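Local coordinates for protein YECBM32 (Yersinia enterocolitica, PDB 2JDA) that probably binds polygalacturonic acid, the galacturonic acid backbone of pectin, as a periplasmic carbohydrate-binding module of the F5/8 type C family, at residues A[7-15]-A[129-137]; A[38-47]-A[114-125]. All coordinates share one frame; numbering follows the deposited sequence.

Interaction 1: A[7-15]-A[129-137]; sequences TAQIVAVTA and NEIAINSAA. With CA (calcium ion), chain C.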
ATOM      1  N   THR A   7      -5.275 -12.236   7.528  1.00 26.72           N
ATOM      2  CA  THR A   7      -4.209 -11.334   7.001  1.00 26.32           C
ATOM      3  C   THR A   7      -2.960 -11.502   7.821  1.00 25.50           C
ATOM      4  O   THR A   7      -3.001 -11.891   9.009  1.00 27.29           O
ATOM      5  CB  THR A   7      -4.603  -9.847   7.036  1.00 26.28           C
ATOM      6  OG1 THR A   7      -5.077  -9.517   8.359  1.00 29.08           O
ATOM      7  CG2 THR A   7      -5.745  -9.554   6.121  1.00 27.63           C
ATOM      8  N   ALA A   8      -1.841 -11.220   7.168  1.00 23.04           N
ATOM      9  CA  ALA A   8      -0.549 -11.141   7.815  1.00 21.69           C
ATOM     10  C   ALA A   8      -0.499  -9.926   8.769  1.00 20.83           C
ATOM     11  O   ALA A   8      -0.946  -8.787   8.462  1.00 22.97           O
ATOM     12  CB  ALA A   8       0.522 -11.029   6.770  1.00 20.66           C
ATOM     13  N   GLN A   9       0.063 -10.136   9.928  1.00 18.79           N
ATOM     14  CA  GLN A   9       0.072  -9.093  10.954  1.00 19.55           C
ATOM     15  C   GLN A   9       1.109  -8.058  10.581  1.00 18.08           C
ATOM     16  O   GLN A   9       2.266  -8.385  10.485  1.00 17.07           O
ATOM     17  CB  GLN A   9       0.454  -9.703  12.317  1.00 21.50           C
ATOM     18  CG  GLN A   9       0.588  -8.617  13.436  1.00 26.83           C
ATOM     19  CD  GLN A   9       0.964  -9.143  14.829  1.00 32.33           C
ATOM     20  OE1 GLN A   9       1.304 -10.320  14.992  1.00 34.43           O
ATOM     21  NE2 GLN A   9       0.930  -8.235  15.837  1.00 35.85           N
ATOM     22  N   ILE A  10       0.665  -6.822  10.409  1.00 17.07           N
ATOM     23  CA  ILE A  10       1.586  -5.689  10.271  1.00 16.63           C
ATOM     24  C   ILE A  10       1.929  -5.176  11.653  1.00 16.30           C
ATOM     25  O   ILE A  10       1.032  -4.662  12.365  1.00 19.67           O
ATOM     26  CB  ILE A  10       0.960  -4.590   9.384  1.00 17.03           C
ATOM     27  CG1 ILE A  10       0.687  -5.127   7.961  1.00 16.55           C
ATOM     28  CG2 ILE A  10       1.865  -3.345   9.339  1.00 16.85           C
ATOM     29  CD1 ILE A  10      -0.264  -4.297   7.145  1.00 17.99           C
ATOM     30  N   VAL A  11       3.169  -5.351  12.059  1.00 16.00           N
ATOM     31  CA  VAL A  11       3.627  -4.924  13.399  1.00 16.79           C
ATOM     32  C   VAL A  11       4.279  -3.559  13.461  1.00 15.63           C
ATOM     33  O   VAL A  11       4.353  -2.952  14.519  1.00 16.72           O
ATOM     34  CB  VAL A  11       4.614  -5.921  14.039  1.00 17.10           C
ATOM     35  CG1 VAL A  11       3.942  -7.239  14.225  1.00 19.35           C
ATOM     36  CG2 VAL A  11       5.922  -6.076  13.271  1.00 16.60           C
ATOM     37  N   ALA A  12       4.666  -3.006  12.328  1.00 14.61           N
ATOM     38  CA  ALA A  12       5.350  -1.718  12.321  1.00 13.94           C
ATOM     39  C   ALA A  12       5.190  -1.114  10.944  1.00 13.53           C
ATOM     40  O   ALA A  12       5.246  -1.824   9.954  1.00 14.05           O
ATOM     41  CB  ALA A  12       6.778  -1.874  12.664  1.00 14.62           C
ATOM     42  N   VAL A  13       4.951   0.177  10.924  1.00 10.93           N
ATOM     43  CA  VAL A  13       4.842   0.940   9.692  1.00 10.60           C
ATOM     44  C   VAL A  13       5.804   2.107   9.800  1.00 11.17           C
ATOM     45  O   VAL A  13       5.873   2.764  10.864  1.00 12.15           O
ATOM     46  CB  VAL A  13       3.417   1.472   9.429  1.00 10.30           C
ATOM     47  CG1 VAL A  13       3.359   2.272   8.119  1.00 12.03           C
ATOM     48  CG2 VAL A  13       2.428   0.365   9.433  1.00 11.35           C
ATOM     49  N   THR A  14       6.528   2.387   8.722  1.00  9.91           N
ATOM     50  CA  THR A  14       7.387   3.564   8.631  1.00 10.06           C
ATOM     51  C   THR A  14       7.077   4.239   7.309  1.00  9.80           C
ATOM     52  O   THR A  14       6.537   3.623   6.386  1.00  9.80           O
ATOM     53  CB  THR A  14       8.875   3.230   8.764  1.00 10.90           C
ATOM     54  OG1 THR A  14       9.224   2.221   7.802  1.00 11.92           O
ATOM     55  CG2 THR A  14       9.200   2.682  10.112  1.00 12.10           C
ATOM     56  N   ALA A  15       7.472   5.482   7.170  1.00 10.26           N
ATOM     57  CA  ALA A  15       7.259   6.198   5.921  1.00  9.87           C
ATOM     58  C   ALA A  15       8.287   7.313   5.702  1.00  9.74           C
ATOM     59  O   ALA A  15       8.931   7.791   6.641  1.00 10.50           O
ATOM     60  CB  ALA A  15       5.849   6.756   5.863  1.00 10.20           C
ATOM     61  N   ASN A 129      -6.037   4.897   2.525  1.00 10.57           N
ATOM     62  CA  ASN A 129      -6.843   4.650   3.718  1.00 11.28           C
ATOM     63  C   ASN A 129      -6.428   3.383   4.441  1.00 11.22           C
ATOM     64  O   ASN A 129      -6.386   3.324   5.689  1.00 12.35           O
ATOM     65  CB  ASN A 129      -8.326   4.545   3.362  1.00 11.76           C
ATOM     66  CG  ASN A 129      -8.917   5.809   2.755  1.00 13.40           C
ATOM     67  OD1 ASN A 129      -8.431   6.917   2.950  1.00 15.15           O
ATOM     68  ND2 ASN A 129     -10.020   5.632   1.966  1.00 15.71           N
ATOM     69  N   GLU A 130      -6.147   2.318   3.690  1.00 12.01           N
ATOM     70  CA  GLU A 130      -5.862   1.037   4.293  1.00 13.14           C
ATOM     71  C   GLU A 130      -5.110   0.155   3.291  1.00 12.10           C
ATOM     72  O   GLU A 130      -5.258   0.235   2.066  1.00 12.07           O
ATOM     73  CB  GLU A 130      -7.181   0.362   4.683  1.00 14.31           C
ATOM     74  CG  GLU A 130      -7.074  -0.617   5.793  1.00 20.75           C
ATOM     75  CD  GLU A 130      -6.744  -0.053   7.179  1.00 17.17           C
ATOM     76  OE1 GLU A 130      -6.918   1.138   7.597  1.00 17.28           O
ATOM     77  OE2 GLU A 130      -6.190  -0.872   7.845  1.00 20.89           O
ATOM     78  N   ILE A 131      -4.204  -0.631   3.856  1.00 12.64           N
ATOM     79  CA  ILE A 131      -3.536  -1.697   3.174  1.00 13.33           C
ATOM     80  C   ILE A 131      -3.580  -2.919   4.059  1.00 13.52           C
ATOM     81  O   ILE A 131      -3.400  -2.856   5.270  1.00 14.01           O
ATOM     82  CB  ILE A 131      -2.105  -1.288   2.850  1.00 13.89           C
ATOM     83  CG1 ILE A 131      -1.449  -2.217   1.850  1.00 18.62           C
ATOM     84  CG2 ILE A 131      -1.315  -1.168   4.050  1.00 17.07           C
ATOM     85  CD1 ILE A 131      -0.543  -1.380   0.897  1.00 23.14           C
ATOM     86  N   ALA A 132      -3.754  -4.069   3.439  1.00 12.61           N
ATOM     87  CA  ALA A 132      -3.660  -5.337   4.177  1.00 12.55           C
ATOM     88  C   ALA A 132      -2.922  -6.358   3.298  1.00 11.82           C
ATOM     89  O   ALA A 132      -2.944  -6.253   2.059  1.00 13.35           O
ATOM     90  CB  ALA A 132      -5.014  -5.845   4.579  1.00 13.71           C
ATOM     91  N   ILE A 133      -2.322  -7.344   3.922  1.00 12.77           N
ATOM     92  CA  ILE A 133      -1.525  -8.357   3.230  1.00 12.88           C
ATOM     93  C   ILE A 133      -2.244  -9.706   3.431  1.00 13.21           C
ATOM     94  O   ILE A 133      -2.640 -10.055   4.526  1.00 14.08           O
ATOM     95  CB  ILE A 133      -0.133  -8.411   3.810  1.00 13.03           C
ATOM     96  CG1 ILE A 133       0.558  -7.010   3.812  1.00 18.10           C
ATOM     97  CG2 ILE A 133       0.661  -9.523   3.166  1.00 15.19           C
ATOM     98  CD1 ILE A 133       0.686  -6.466   2.561  1.00 21.13           C
ATOM     99  N   ASN A 134      -2.419 -10.436   2.351  1.00 12.45           N
ATOM    100  CA  ASN A 134      -3.128 -11.718   2.350  1.00 12.74           C
ATOM    101  C   ASN A 134      -4.581 -11.570   2.859  1.00 13.66           C
ATOM    102  O   ASN A 134      -5.008 -12.228   3.818  1.00 16.40           O
ATOM    103  CB  ASN A 134      -2.358 -12.721   3.195  1.00 12.37           C
ATOM    104  CG  ASN A 134      -1.036 -13.107   2.589  1.00 12.42           C
ATOM    105  OD1 ASN A 134      -0.773 -12.870   1.405  1.00 12.88           O
ATOM    106  ND2 ASN A 134      -0.186 -13.753   3.399  1.00 14.08           N
ATOM    107  N   SER A 135      -5.314 -10.663   2.200  1.00 14.45           N
ATOM    108  CA  SER A 135      -6.697 -10.371   2.520  1.00 15.89           C
ATOM    109  C   SER A 135      -7.645 -11.398   1.934  1.00 16.46           C
ATOM    110  O   SER A 135      -7.451 -11.900   0.847  1.00 17.37           O
ATOM    111  CB  SER A 135      -7.007  -9.019   1.937  1.00 15.31           C
ATOM    112  OG  SER A 135      -8.358  -8.626   2.085  1.00 17.56           O
ATOM    113  N   ALA A 136      -8.710 -11.659   2.685  1.00 18.78           N
ATOM    114  CA  ALA A 136      -9.853 -12.430   2.197  1.00 20.50           C
ATOM    115  C   ALA A 136     -10.975 -11.564   1.592  1.00 20.35           C
ATOM    116  O   ALA A 136     -12.060 -12.068   1.321  1.00 21.14           O
ATOM    117  CB  ALA A 136     -10.389 -13.289   3.324  1.00 21.97           C
ATOM    118  N   ALA A 137     -10.719 -10.291   1.330  1.00 19.47           N
ATOM    119  CA  ALA A 137     -11.723  -9.410   0.731  1.00 19.16           C
ATOM    120  C   ALA A 137     -12.352 -10.051  -0.506  1.00 19.14           C
ATOM    121  O   ALA A 137     -11.671 -10.674  -1.307  1.00 18.79           O
ATOM    122  CB  ALA A 137     -11.135  -8.098   0.399  1.00 19.92           C
TER
HETATM  123 CA    CA C1146      -6.839   3.540   8.022  1.00 11.95          CA
HETATM  124  O   HOH W   1      -2.244  -7.202   6.817  1.00 16.60           O

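Interaction 2: A[38-47]-A[114-125]; sequences WAASGESWVQ and KLDTFGTDVNNW. With GOL (glycerol), chain F.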
ATOM      1  N   TRP A  38      -2.949   7.443   5.782  1.00  9.57           N
ATOM      2  CA  TRP A  38      -1.617   8.002   5.609  1.00  9.30           C
ATOM      3  C   TRP A  38      -1.636   8.864   4.362  1.00  9.54           C
ATOM      4  O   TRP A  38      -2.170   8.458   3.325  1.00 10.63           O
ATOM      5  CB  TRP A  38      -0.593   6.868   5.406  1.00  8.86           C
ATOM      6  CG  TRP A  38       0.756   7.351   4.956  1.00  8.87           C
ATOM      7  CD1 TRP A  38       1.629   8.116   5.695  1.00  9.64           C
ATOM      8  CD2 TRP A  38       1.382   7.140   3.700  1.00  9.17           C
ATOM      9  NE1 TRP A  38       2.728   8.449   4.950  1.00  9.76           N
ATOM     10  CE2 TRP A  38       2.627   7.816   3.730  1.00 10.08           C
ATOM     11  CE3 TRP A  38       1.012   6.470   2.509  1.00  9.97           C
ATOM     12  CZ2 TRP A  38       3.482   7.835   2.636  1.00 11.10           C
ATOM     13  CZ3 TRP A  38       1.859   6.489   1.447  1.00 10.97           C
ATOM     14  CH2 TRP A  38       3.102   7.167   1.522  1.00 10.76           C
ATOM     15  N   ALA A  39      -1.006  10.018   4.442  1.00  9.61           N
ATOM     16  CA  ALA A  39      -0.847  10.912   3.285  1.00  9.71           C
ATOM     17  C   ALA A  39       0.506  11.606   3.342  1.00  9.66           C
ATOM     18  O   ALA A  39       0.931  12.056   4.396  1.00 10.57           O
ATOM     19  CB  ALA A  39      -1.916  11.948   3.223  1.00 10.87           C
ATOM     20  N   ALA A  40       1.157  11.715   2.185  1.00  9.92           N
ATOM     21  CA  ALA A  40       2.471  12.362   2.066  1.00 10.58           C
ATOM     22  C   ALA A  40       2.561  12.969   0.686  1.00  9.94           C
ATOM     23  O   ALA A  40       1.901  12.504  -0.222  1.00 11.05           O
ATOM     24  CB  ALA A  40       3.566  11.358   2.265  1.00 10.53           C
ATOM     25  N   SER A  41       3.395  14.004   0.504  1.00 11.74           N
ATOM     26  CA  SER A  41       3.491  14.714  -0.774  1.00 11.89           C
ATOM     27  C   SER A  41       4.820  14.427  -1.465  1.00 11.05           C
ATOM     28  O   SER A  41       5.869  14.185  -0.835  1.00 12.47           O
ATOM     29  CB  SER A  41       3.275  16.209  -0.591  1.00 14.27           C
ATOM     30  OG  SER A  41       4.075  16.744   0.377  1.00 18.57           O
ATOM     31  N   GLY A  42       4.752  14.446  -2.800  1.00 11.43           N
ATOM     32  CA  GLY A  42       5.892  14.142  -3.619  1.00 11.33           C
ATOM     33  C   GLY A  42       6.173  12.660  -3.679  1.00 11.64           C
ATOM     34  O   GLY A  42       5.324  11.851  -3.288  1.00 16.08           O
ATOM     35  N   GLU A  43       7.294  12.268  -4.211  1.00 10.41           N
ATOM     36  CA  GLU A  43       7.652  10.859  -4.275  1.00 10.91           C
ATOM     37  C   GLU A  43       7.945  10.443  -2.846  1.00  9.94           C
ATOM     38  O   GLU A  43       8.808  11.023  -2.171  1.00  9.99           O
ATOM     39  CB  GLU A  43       8.844  10.597  -5.190  1.00 12.56           C
ATOM     40  CG  GLU A  43       8.505  10.680  -6.665  1.00 14.85           C
ATOM     41  CD  GLU A  43       9.726  10.366  -7.564  1.00 14.18           C
ATOM     42  OE1 GLU A  43      10.405   9.350  -7.253  1.00 17.46           O
ATOM     43  OE2 GLU A  43       9.783  11.087  -8.596  1.00 17.62           O
ATOM     44  N   SER A  44       7.220   9.425  -2.399  1.00  9.73           N
ATOM     45  CA  SER A  44       7.163   9.027  -1.016  1.00 10.05           C
ATOM     46  C   SER A  44       7.292   7.494  -0.922  1.00  8.75           C
ATOM     47  O   SER A  44       7.333   6.787  -1.959  1.00  9.18           O
ATOM     48  CB  SER A  44       5.863   9.495  -0.426  1.00 10.14           C
ATOM     49  OG  SER A  44       5.731  10.896  -0.489  1.00 12.57           O
ATOM     50  N   TRP A  45       7.304   6.983   0.281  1.00  9.40           N
ATOM     51  CA  TRP A  45       7.247   5.533   0.479  1.00  9.74           C
ATOM     52  C   TRP A  45       6.621   5.259   1.816  1.00  9.30           C
ATOM     53  O   TRP A  45       6.695   6.059   2.736  1.00  9.51           O
ATOM     54  CB  TRP A  45       8.627   4.830   0.345  1.00  9.11           C
ATOM     55  CG  TRP A  45       9.692   5.354   1.223  1.00 10.50           C
ATOM     56  CD1 TRP A  45      10.567   6.353   0.933  1.00  9.68           C
ATOM     57  CD2 TRP A  45       9.885   5.049   2.609  1.00  8.93           C
ATOM     58  NE1 TRP A  45      11.340   6.637   2.041  1.00 11.31           N
ATOM     59  CE2 TRP A  45      10.932   5.849   3.081  1.00  9.13           C
ATOM     60  CE3 TRP A  45       9.297   4.135   3.497  1.00  9.44           C
ATOM     61  CZ2 TRP A  45      11.392   5.791   4.387  1.00 10.10           C
ATOM     62  CZ3 TRP A  45       9.786   4.057   4.788  1.00  9.80           C
ATOM     63  CH2 TRP A  45      10.814   4.890   5.228  1.00 11.44           C
ATOM     64  N   VAL A  46       5.984   4.092   1.917  1.00  8.97           N
ATOM     65  CA  VAL A  46       5.444   3.556   3.163  1.00  9.09           C
ATOM     66  C   VAL A  46       5.825   2.094   3.220  1.00  8.95           C
ATOM     67  O   VAL A  46       5.727   1.373   2.205  1.00 10.04           O
ATOM     68  CB  VAL A  46       3.929   3.819   3.256  1.00  9.10           C
ATOM     69  CG1 VAL A  46       3.119   3.165   2.129  1.00 10.59           C
ATOM     70  CG2 VAL A  46       3.409   3.367   4.633  1.00  9.55           C
ATOM     71  N   GLN A  47       6.325   1.678   4.381  1.00  9.36           N
ATOM     72  CA  GLN A  47       6.922   0.352   4.558  1.00  8.60           C
ATOM     73  C   GLN A  47       6.232  -0.375   5.682  1.00  9.03           C
ATOM     74  O   GLN A  47       6.059   0.149   6.759  1.00 10.28           O
ATOM     75  CB  GLN A  47       8.407   0.473   4.823  1.00  9.96           C
ATOM     76  CG  GLN A  47       9.135  -0.836   5.084  1.00 10.59           C
ATOM     77  CD  GLN A  47      10.606  -0.617   5.313  1.00 11.24           C
ATOM     78  OE1 GLN A  47      11.280  -0.136   4.411  1.00 13.63           O
ATOM     79  NE2 GLN A  47      11.104  -0.923   6.529  1.00 14.31           N
ATOM     80  N   LYS A 114       7.153  -2.664   0.786  1.00  9.44           N
ATOM     81  CA  LYS A 114       7.308  -1.211   0.652  1.00  9.24           C
ATOM     82  C   LYS A 114       6.610  -0.739  -0.585  1.00  8.69           C
ATOM     83  O   LYS A 114       6.829  -1.289  -1.656  1.00  9.69           O
ATOM     84  CB  LYS A 114       8.776  -0.820   0.663  1.00 10.56           C
ATOM     85  CG  LYS A 114       9.000   0.718   0.584  1.00 10.38           C
ATOM     86  CD  LYS A 114      10.480   1.058   0.826  1.00 10.35           C
ATOM     87  CE  LYS A 114      11.447   0.700  -0.278  1.00 11.52           C
ATOM     88  NZ  LYS A 114      11.740   1.832  -1.229  1.00 11.40           N
ATOM     89  N   LEU A 115       5.782   0.294  -0.466  1.00  9.23           N
ATOM     90  CA  LEU A 115       5.196   0.973  -1.602  1.00  8.46           C
ATOM     91  C   LEU A 115       5.931   2.281  -1.799  1.00  8.53           C
ATOM     92  O   LEU A 115       6.020   3.087  -0.873  1.00 10.28           O
ATOM     93  CB  LEU A 115       3.707   1.260  -1.414  1.00  9.51           C
ATOM     94  CG  LEU A 115       2.763   0.095  -1.680  1.00 11.37           C
ATOM     95  CD1 LEU A 115       2.932  -0.955  -0.659  1.00 13.85           C
ATOM     96  CD2 LEU A 115       1.335   0.573  -1.671  1.00 15.11           C
ATOM     97  N   ASP A 116       6.486   2.477  -2.992  1.00  8.41           N
ATOM     98  CA  ASP A 116       7.038   3.762  -3.391  1.00  8.84           C
ATOM     99  C   ASP A 116       5.907   4.430  -4.178  1.00  9.81           C
ATOM    100  O   ASP A 116       5.348   3.827  -5.108  1.00 10.65           O
ATOM    101  CB  ASP A 116       8.269   3.607  -4.270  1.00  8.60           C
ATOM    102  CG  ASP A 116       9.451   2.956  -3.567  1.00  8.50           C
ATOM    103  OD1 ASP A 116       9.462   2.815  -2.287  1.00 11.23           O
ATOM    104  OD2 ASP A 116      10.420   2.513  -4.256  1.00 10.43           O
ATOM    105  N   THR A 117       5.530   5.643  -3.808  1.00  9.47           N
ATOM    106  CA  THR A 117       4.336   6.285  -4.352  1.00 10.41           C
ATOM    107  C   THR A 117       4.736   7.590  -5.033  1.00 10.32           C
ATOM    108  O   THR A 117       5.692   8.257  -4.647  1.00 12.32           O
ATOM    109  CB  THR A 117       3.273   6.545  -3.273  1.00 11.30           C
ATOM    110  OG1 THR A 117       3.768   7.458  -2.293  1.00 13.03           O
ATOM    111  CG2 THR A 117       2.924   5.269  -2.519  1.00 11.85           C
ATOM    112  N   PHE A 118       3.957   7.958  -6.046  1.00 10.03           N
ATOM    113  CA  PHE A 118       4.310   9.060  -6.951  1.00 10.61           C
ATOM    114  C   PHE A 118       3.202  10.087  -7.097  1.00 11.14           C
ATOM    115  O   PHE A 118       3.224  10.874  -8.074  1.00 15.67           O
ATOM    116  CB  PHE A 118       4.715   8.505  -8.331  1.00 11.69           C
ATOM    117  CG  PHE A 118       5.769   7.445  -8.268  1.00 12.02           C
ATOM    118  CD1 PHE A 118       7.091   7.765  -8.199  1.00 17.23           C
ATOM    119  CD2 PHE A 118       5.441   6.111  -8.231  1.00 16.08           C
ATOM    120  CE1 PHE A 118       8.055   6.775  -8.069  1.00 19.25           C
ATOM    121  CE2 PHE A 118       6.427   5.108  -8.128  1.00 15.88           C
ATOM    122  CZ  PHE A 118       7.700   5.459  -8.007  1.00 18.16           C
ATOM    123  N   GLY A 119       2.256  10.127  -6.137  1.00 10.86           N
ATOM    124  CA  GLY A 119       1.117  11.024  -6.214  1.00 11.33           C
ATOM    125  C   GLY A 119       0.046  10.478  -7.104  1.00 11.85           C
ATOM    126  O   GLY A 119       0.065   9.306  -7.486  1.00 13.69           O
ATOM    127  N   THR A 120      -0.910  11.345  -7.451  1.00 12.91           N
ATOM    128  CA  THR A 120      -2.016  10.934  -8.295  1.00 13.69           C
ATOM    129  C   THR A 120      -2.007  11.742  -9.576  1.00 15.13           C
ATOM    130  O   THR A 120      -1.093  12.574  -9.852  1.00 16.21           O
ATOM    131  CB  THR A 120      -3.361  11.100  -7.601  1.00 13.70           C
ATOM    132  OG1 THR A 120      -3.681  12.520  -7.417  1.00 14.35           O
ATOM    133  CG2 THR A 120      -3.387  10.487  -6.252  1.00 13.42           C
ATOM    134  N   ASP A 121      -3.025  11.440 -10.404  1.00 16.34           N
ATOM    135  CA  ASP A 121      -3.293  12.231 -11.614  1.00 18.32           C
ATOM    136  C   ASP A 121      -3.916  13.579 -11.349  1.00 19.69           C
ATOM    137  O   ASP A 121      -4.111  14.345 -12.306  1.00 23.30           O
ATOM    138  CB  ASP A 121      -4.119  11.388 -12.605  1.00 18.58           C
ATOM    139  CG  ASP A 121      -5.466  10.886 -12.039  1.00 19.44           C
ATOM    140  OD1 ASP A 121      -5.695  10.848 -10.798  1.00 16.33           O
ATOM    141  OD2 ASP A 121      -6.405  10.499 -12.802  1.00 22.04           O
ATOM    142  N   VAL A 122      -4.275  13.872 -10.104  1.00 20.19           N
ATOM    143  CA  VAL A 122      -4.878  15.158  -9.693  1.00 21.11           C
ATOM    144  C   VAL A 122      -3.909  16.096  -9.000  1.00 20.61           C
ATOM    145  O   VAL A 122      -4.012  17.301  -9.148  1.00 21.26           O
ATOM    146  CB  VAL A 122      -6.106  14.936  -8.754  1.00 22.61           C
ATOM    147  CG1 VAL A 122      -6.599  16.270  -8.105  1.00 25.25           C
ATOM    148  CG2 VAL A 122      -7.157  14.298  -9.547  1.00 24.80           C
ATOM    149  N   ASN A 123      -3.035  15.558  -8.146  1.00 19.10           N
ATOM    150  CA  ASN A 123      -2.068  16.371  -7.437  1.00 19.39           C
ATOM    151  C   ASN A 123      -0.953  15.499  -6.900  1.00 18.29           C
ATOM    152  O   ASN A 123      -0.933  14.320  -7.204  1.00 18.99           O
ATOM    153  CB  ASN A 123      -2.669  17.345  -6.378  1.00 20.77           C
ATOM    154  CG  ASN A 123      -3.318  16.696  -5.209  1.00 21.94           C
ATOM    155  OD1 ASN A 123      -2.795  15.762  -4.618  1.00 23.94           O
ATOM    156  ND2 ASN A 123      -4.449  17.260  -4.783  1.00 26.13           N
ATOM    157  N   ASN A 124      -0.012  16.067  -6.148  1.00 18.55           N
ATOM    158  CA  ASN A 124       1.189  15.317  -5.820  1.00 18.82           C
ATOM    159  C   ASN A 124       1.058  14.684  -4.425  1.00 17.10           C
ATOM    160  O   ASN A 124       2.053  14.226  -3.873  1.00 18.70           O
ATOM    161  CB  ASN A 124       2.511  16.119  -5.953  1.00 21.32           C
ATOM    162  CG  ASN A 124       2.694  17.066  -4.868  1.00 24.02           C
ATOM    163  OD1 ASN A 124       1.757  17.340  -4.080  1.00 28.64           O
ATOM    164  ND2 ASN A 124       3.890  17.616  -4.796  1.00 26.04           N
ATOM    165  N   TRP A 125      -0.144  14.531  -3.918  1.00 14.36           N
ATOM    166  CA  TRP A 125      -0.334  13.779  -2.680  1.00 13.27           C
ATOM    167  C   TRP A 125      -0.557  12.296  -2.971  1.00 12.50           C
ATOM    168  O   TRP A 125      -1.251  11.918  -3.918  1.00 13.22           O
ATOM    169  CB  TRP A 125      -1.505  14.294  -1.842  1.00 13.83           C
ATOM    170  CG  TRP A 125      -1.224  15.595  -1.161  1.00 13.58           C
ATOM    171  CD1 TRP A 125      -1.433  16.855  -1.661  1.00 17.17           C
ATOM    172  CD2 TRP A 125      -0.642  15.763   0.105  1.00 14.07           C
ATOM    173  NE1 TRP A 125      -1.029  17.799  -0.744  1.00 20.08           N
ATOM    174  CE2 TRP A 125      -0.558  17.150   0.360  1.00 17.66           C
ATOM    175  CE3 TRP A 125      -0.211  14.889   1.092  1.00 14.18           C
ATOM    176  CZ2 TRP A 125      -0.028  17.652   1.511  1.00 18.98           C
ATOM    177  CZ3 TRP A 125       0.334  15.404   2.220  1.00 15.26           C
ATOM    178  CH2 TRP A 125       0.381  16.760   2.453  1.00 17.66           C
TER
HETATM  179  C1  GOL F1149      13.336   3.779   1.556  1.00 12.88           C
HETATM  180  O1  GOL F1149      13.724   3.159   0.366  1.00 13.05           O
HETATM  181  C2  GOL F1149      13.872   3.162   2.843  1.00 17.87           C
HETATM  182  O2  GOL F1149      15.198   2.686   2.867  1.00 15.13           O
HETATM  183  C3  GOL F1149      12.934   2.113   3.287  1.00 19.16           C
HETATM  184  O3  GOL F1149      13.217   1.634   4.615  1.00 17.05           O
HETATM  185  O   HOH W   2       2.859  11.859  -3.569  0.50 14.13           O

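Interaction 1: A[7-15]-A[129-137]
At one edge of a beta-sandwich, T7 and A8, leading into the outermost strand 10-15 of one sheet, and I10 at its start meet I131-I133 at the end of strand 125-133 in the other, and N134 and S135 in the loop that follows. The evidence for strand-like pairing is local. A8 N donates to I133 O at 3.0 Å, with an N-H...O angle of 152°, while the return link from I133 N to A8 O passes through a water that lies 2.6 Å from A8 O and 2.9 Å from I133 N. The pair thus resembles an antiparallel hydrogen-bonded one with a water inserted into one of its two bonds. T7 packs against the same oxygen, its CB 3.2 Å from I133 O. Its chi1 of 51° sets OG1 between the backbone N and the carbonyl carbon and turns CG2 beside the N, where it reaches S135 CA (3.8 Å); T7 CA makes a CA-H...O contact to N134 O. The A8 methyl packs on I133 CG2 at 3.9 Å. Farther in, I10 directs CG1 beside its backbone N (chi1 -62°), and the extended arm brings CD1 near I131 O and into looser contact with I133 CG1. Beyond I133 the chain turns at N134, whose OD1 accepts from E57 N; S135 OG then accepts from A137 N in an ST turn. At the opposite end of 129-137, N129 and E130 form a classic beta bulge opposite V62, and there N129 O and E130 OE1 each bind calcium at 2.4 Å. E130 OE2 accepts from G32 N, and N28, D31, D33 and T36 complete the metal site. An N-terminal lead-in meeting the end of a late strand at the sandwich edge, with calcium bound at the bulge midway along that strand, is consistent with the F5/8 type C fold.

Interaction 2: A[38-47]-A[114-125]
W45 and D116 face one another in a non-hydrogen-bonded antiparallel pair; D116 CG lies beside its backbone N (chi1 -65°), which brings OD1 to 3.4 Å from W45 CB. The same oxygen uses its syn lone pair to take K114 NZ at 2.7 Å in a salt bridge, and K114 CG packs against W45 CB. A glycerol, probably from the crystallisation liquor, lies over one face of the W45 ring, held by K114 NZ and by Q47 OE1. W45, K114, Q47 and D116 project from an antiparallel ladder of the five-stranded sheet: S44/T117 and V46/L115 each exchange two backbone bonds, and the axes of 44-47 and 114-120 run at 154°, N-to-C. V46 CG1 and L115 CB lie side by side on the buried face. At the turn before that ladder, the E43 carboxylate meets the F118 ring at its edge, OE1 3.6 Å from CE1, the two planes 60° apart. G42 N donates to N124 O at 2.9 Å. G42 O receives S44 OG from above its carbonyl plane. Next to it, S41 CB stands over the six-membered ring of W125, 3.9 Å from its centroid and 5° off the normal, a CH-pi contact. W125 N is held by N123 OD1 in an Asx turn, while A40 bonds through its backbone to S126.

Interaction 1 joins strands of different sheets at the sandwich edge, whereas interaction 2 is chiefly a ladder within one sheet, with its S41-W125 end belonging to the other. Strand 44-50 connects them: it lies between 10-15 and 112-120, and T14 O is 2.8 Å from Q47 N, a probable hydrogen bond. Strands 38-41 and 125-133 are likewise neighbours in the second sheet. Both contacts are partly buried. The smaller interface, 304 Å² against 735 Å², relies on a single direct backbone bond, a water and aliphatic packing; the larger adds partly exposed aromatic and charged contacts, and a glycerol, to a buried apolar face. Calcium is bound by N129 and E130, away from the contact with 7-15.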